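Local coordinates for Ice-binding protein (Colwellia, PDB 3WP9) that binds to the surface of ice crystals, inhibits their growth and suppresses ice recrystallization, at residues 28-33 / 212-217. Numbering follows the deposited sequence.
Sequences STVTGN and NTINAP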
ATOM      1  N   SER A  28     -16.242  -5.101  -1.537  1.00 16.95           N
ATOM      2  CA  SER A  28     -15.241  -4.102  -1.336  1.00 18.64           C
ATOM      3  C   SER A  28     -15.462  -3.121  -2.449  1.00 18.46           C
ATOM      4  O   SER A  28     -16.188  -3.440  -3.390  1.00 19.25           O
ATOM      5  CB  SER A  28     -13.851  -4.729  -1.483  1.00 19.22           C
ATOM      6  OG  SER A  28     -13.629  -5.459  -0.286  1.00 17.71           O
ATOM      7  N   THR A  29     -14.868  -1.958  -2.325  1.00 18.63           N
ATOM      8  CA  THR A  29     -14.858  -0.977  -3.399  1.00 20.15           C
ATOM      9  C   THR A  29     -13.457  -0.521  -3.600  1.00 17.46           C
ATOM     10  O   THR A  29     -12.783  -0.073  -2.627  1.00 18.72           O
ATOM     11  CB  THR A  29     -15.661   0.249  -2.979  1.00 21.62           C
ATOM     12  OG1 THR A  29     -17.020  -0.140  -2.790  1.00 31.50           O
ATOM     13  CG2 THR A  29     -15.661   1.274  -4.104  1.00 26.59           C
ATOM     14  N   VAL A  30     -12.941  -0.672  -4.804  1.00 19.40           N
ATOM     15  CA  VAL A  30     -11.594  -0.262  -5.116  1.00 17.19           C
ATOM     16  C   VAL A  30     -11.729   0.849  -6.171  1.00 21.14           C
ATOM     17  O   VAL A  30     -12.263   0.568  -7.229  1.00 22.75           O
ATOM     18  CB  VAL A  30     -10.739  -1.425  -5.679  1.00 18.97           C
ATOM     19  CG1 VAL A  30      -9.345  -0.955  -5.987  1.00 17.78           C
ATOM     20  CG2 VAL A  30     -10.724  -2.549  -4.635  1.00 18.11           C
ATOM     21  N   THR A  31     -11.374   2.078  -5.800  1.00 22.74           N
ATOM     22  CA  THR A  31     -11.385   3.162  -6.819  1.00 26.13           C
ATOM     23  C   THR A  31      -9.962   3.308  -7.348  1.00 25.43           C
ATOM     24  O   THR A  31      -9.118   3.872  -6.633  1.00 35.05           O
ATOM     25  CB  THR A  31     -11.811   4.484  -6.158  1.00 26.83           C
ATOM     26  OG1 THR A  31     -13.145   4.362  -5.617  1.00 30.50           O
ATOM     27  CG2 THR A  31     -11.818   5.605  -7.200  1.00 28.82           C
ATOM     28  N   GLY A  32      -9.705   2.788  -8.552  1.00 24.53           N
ATOM     29  CA  GLY A  32      -8.401   2.725  -9.184  1.00 25.03           C
ATOM     30  C   GLY A  32      -8.319   1.414  -9.974  1.00 24.01           C
ATOM     31  O   GLY A  32      -9.309   0.692 -10.083  1.00 24.12           O
ATOM     32  N   ASN A  33      -7.159   1.137 -10.539  1.00 20.29           N
ATOM     33  CA  ASN A  33      -6.854  -0.027 -11.321  1.00 23.89           C
ATOM     34  C   ASN A  33      -6.286  -1.113 -10.421  1.00 19.09           C
ATOM     35  O   ASN A  33      -5.580  -0.850  -9.436  1.00 19.28           O
ATOM     36  CB  ASN A  33      -5.825   0.344 -12.381  1.00 23.68           C
ATOM     37  CG  ASN A  33      -6.288   1.529 -13.200  1.00 29.23           C
ATOM     38  OD1 ASN A  33      -7.413   1.547 -13.708  1.00 30.00           O
ATOM     39  ND2 ASN A  33      -5.452   2.553 -13.266  1.00 32.17           N
ATOM     40  N   ASN A 212     -13.585  -3.887   2.139  1.00 11.59           N
ATOM     41  CA  ASN A 212     -12.793  -2.660   2.361  1.00 12.00           C
ATOM     42  C   ASN A 212     -13.139  -1.610   1.282  1.00 13.37           C
ATOM     43  O   ASN A 212     -13.746  -1.909   0.301  1.00 15.41           O
ATOM     44  CB  ASN A 212     -11.315  -2.939   2.202  1.00 13.58           C
ATOM     45  CG  ASN A 212     -10.838  -4.028   3.182  1.00 12.54           C
ATOM     46  OD1 ASN A 212     -10.292  -5.091   2.749  1.00 13.73           O
ATOM     47  ND2 ASN A 212     -10.970  -3.731   4.481  1.00 13.76           N
ATOM     48  N   THR A 213     -12.698  -0.422   1.631  1.00 14.00           N
ATOM     49  CA  THR A 213     -12.713   0.685   0.650  1.00 14.77           C
ATOM     50  C   THR A 213     -11.258   0.991   0.446  1.00 13.37           C
ATOM     51  O   THR A 213     -10.538   1.379   1.384  1.00 15.42           O
ATOM     52  CB  THR A 213     -13.348   1.871   1.306  1.00 14.92           C
ATOM     53  OG1 THR A 213     -14.713   1.552   1.652  1.00 19.30           O
ATOM     54  CG2 THR A 213     -13.337   3.087   0.308  1.00 20.30           C
ATOM     55  N   ILE A 214     -10.787   0.767  -0.777  1.00 15.90           N
ATOM     56  CA  ILE A 214      -9.435   1.004  -1.114  1.00 14.47           C
ATOM     57  C   ILE A 214      -9.411   2.113  -2.195  1.00 16.93           C
ATOM     58  O   ILE A 214      -9.925   1.863  -3.316  1.00 18.12           O
ATOM     59  CB  ILE A 214      -8.740  -0.273  -1.662  1.00 14.49           C
ATOM     60  CG1 ILE A 214      -8.984  -1.526  -0.727  1.00 12.45           C
ATOM     61  CG2 ILE A 214      -7.259  -0.010  -1.906  1.00 14.88           C
ATOM     62  CD1 ILE A 214      -8.372  -1.542   0.650  1.00 12.88           C
ATOM     63  N   ASN A 215      -8.795   3.258  -1.838  1.00 17.43           N
ATOM     64  CA  ASN A 215      -8.794   4.421  -2.778  1.00 19.20           C
ATOM     65  C   ASN A 215      -7.397   4.785  -3.242  1.00 17.20           C
ATOM     66  O   ASN A 215      -6.489   4.918  -2.391  1.00 20.33           O
ATOM     67  CB  ASN A 215      -9.311   5.646  -2.045  1.00 17.07           C
ATOM     68  CG  ASN A 215     -10.726   5.505  -1.511  1.00 20.86           C
ATOM     69  OD1 ASN A 215     -11.600   5.025  -2.205  1.00 22.51           O
ATOM     70  ND2 ASN A 215     -10.947   5.955  -0.292  1.00 19.42           N
ATOM     71  N   ALA A 216      -7.215   5.002  -4.561  1.00 20.24           N
ATOM     72  CA  ALA A 216      -5.948   5.593  -4.974  1.00 21.04           C
ATOM     73  C   ALA A 216      -5.745   6.932  -4.215  1.00 21.93           C
ATOM     74  O   ALA A 216      -6.722   7.629  -3.887  1.00 24.79           O
ATOM     75  CB  ALA A 216      -5.899   5.810  -6.465  1.00 20.12           C
ATOM     76  N   PRO A 217      -4.489   7.271  -3.852  1.00 23.82           N
ATOM     77  CA  PRO A 217      -4.201   8.483  -3.065  1.00 21.64           C
ATOM     78  C   PRO A 217      -4.240   9.710  -3.986  1.00 26.26           C
ATOM     79  O   PRO A 217      -3.938   9.632  -5.162  1.00 29.19           O
ATOM     80  CB  PRO A 217      -2.787   8.238  -2.531  1.00 19.64           C
ATOM     81  CG  PRO A 217      -2.182   7.321  -3.577  1.00 21.69           C
ATOM     82  CD  PRO A 217      -3.261   6.528  -4.224  1.00 20.38           C
TER
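N212 meets S28 through its backbone: its N-H is given to S28 OG at 2.9 Å in a nearly straight bond (165°). The serine hydroxyl reaches that amide because OG stands anti to its own carbonyl carbon (chi1 -76°), and the same OG is hydrogen-bonded to D24 OD1. With an alanine here, the N212 amide would probably lose its acceptor and D24 its hydroxyl partner. N212 O accepts from T29 N, while the asparagine side chain turns to N192, T195 and Q210, close to the probable ice-binding T193. From T213 the two segments run as parallel strands, their axes 4.8 Å apart at the closest, on adjacent rungs of the right-handed β-helix: the first coil in sequence docks here on the last in sequence. T29 O takes the I214 N-H at 2.8 Å, and T213 CA adds a CA-H...O contact to this oxygen (3.4 Å). I214 O accepts the T31 N-H; the isoleucine side chain lies beside V30, CG2 of V30 4.2 Å from I214 CB, on the face packed against L209. N215 projects with T31 to the other face; N198 holds its ND2, and its OD1 stays 3.8 Å from T31 OG1. A216 N ends the ladder on T31 O at 3.0 Å.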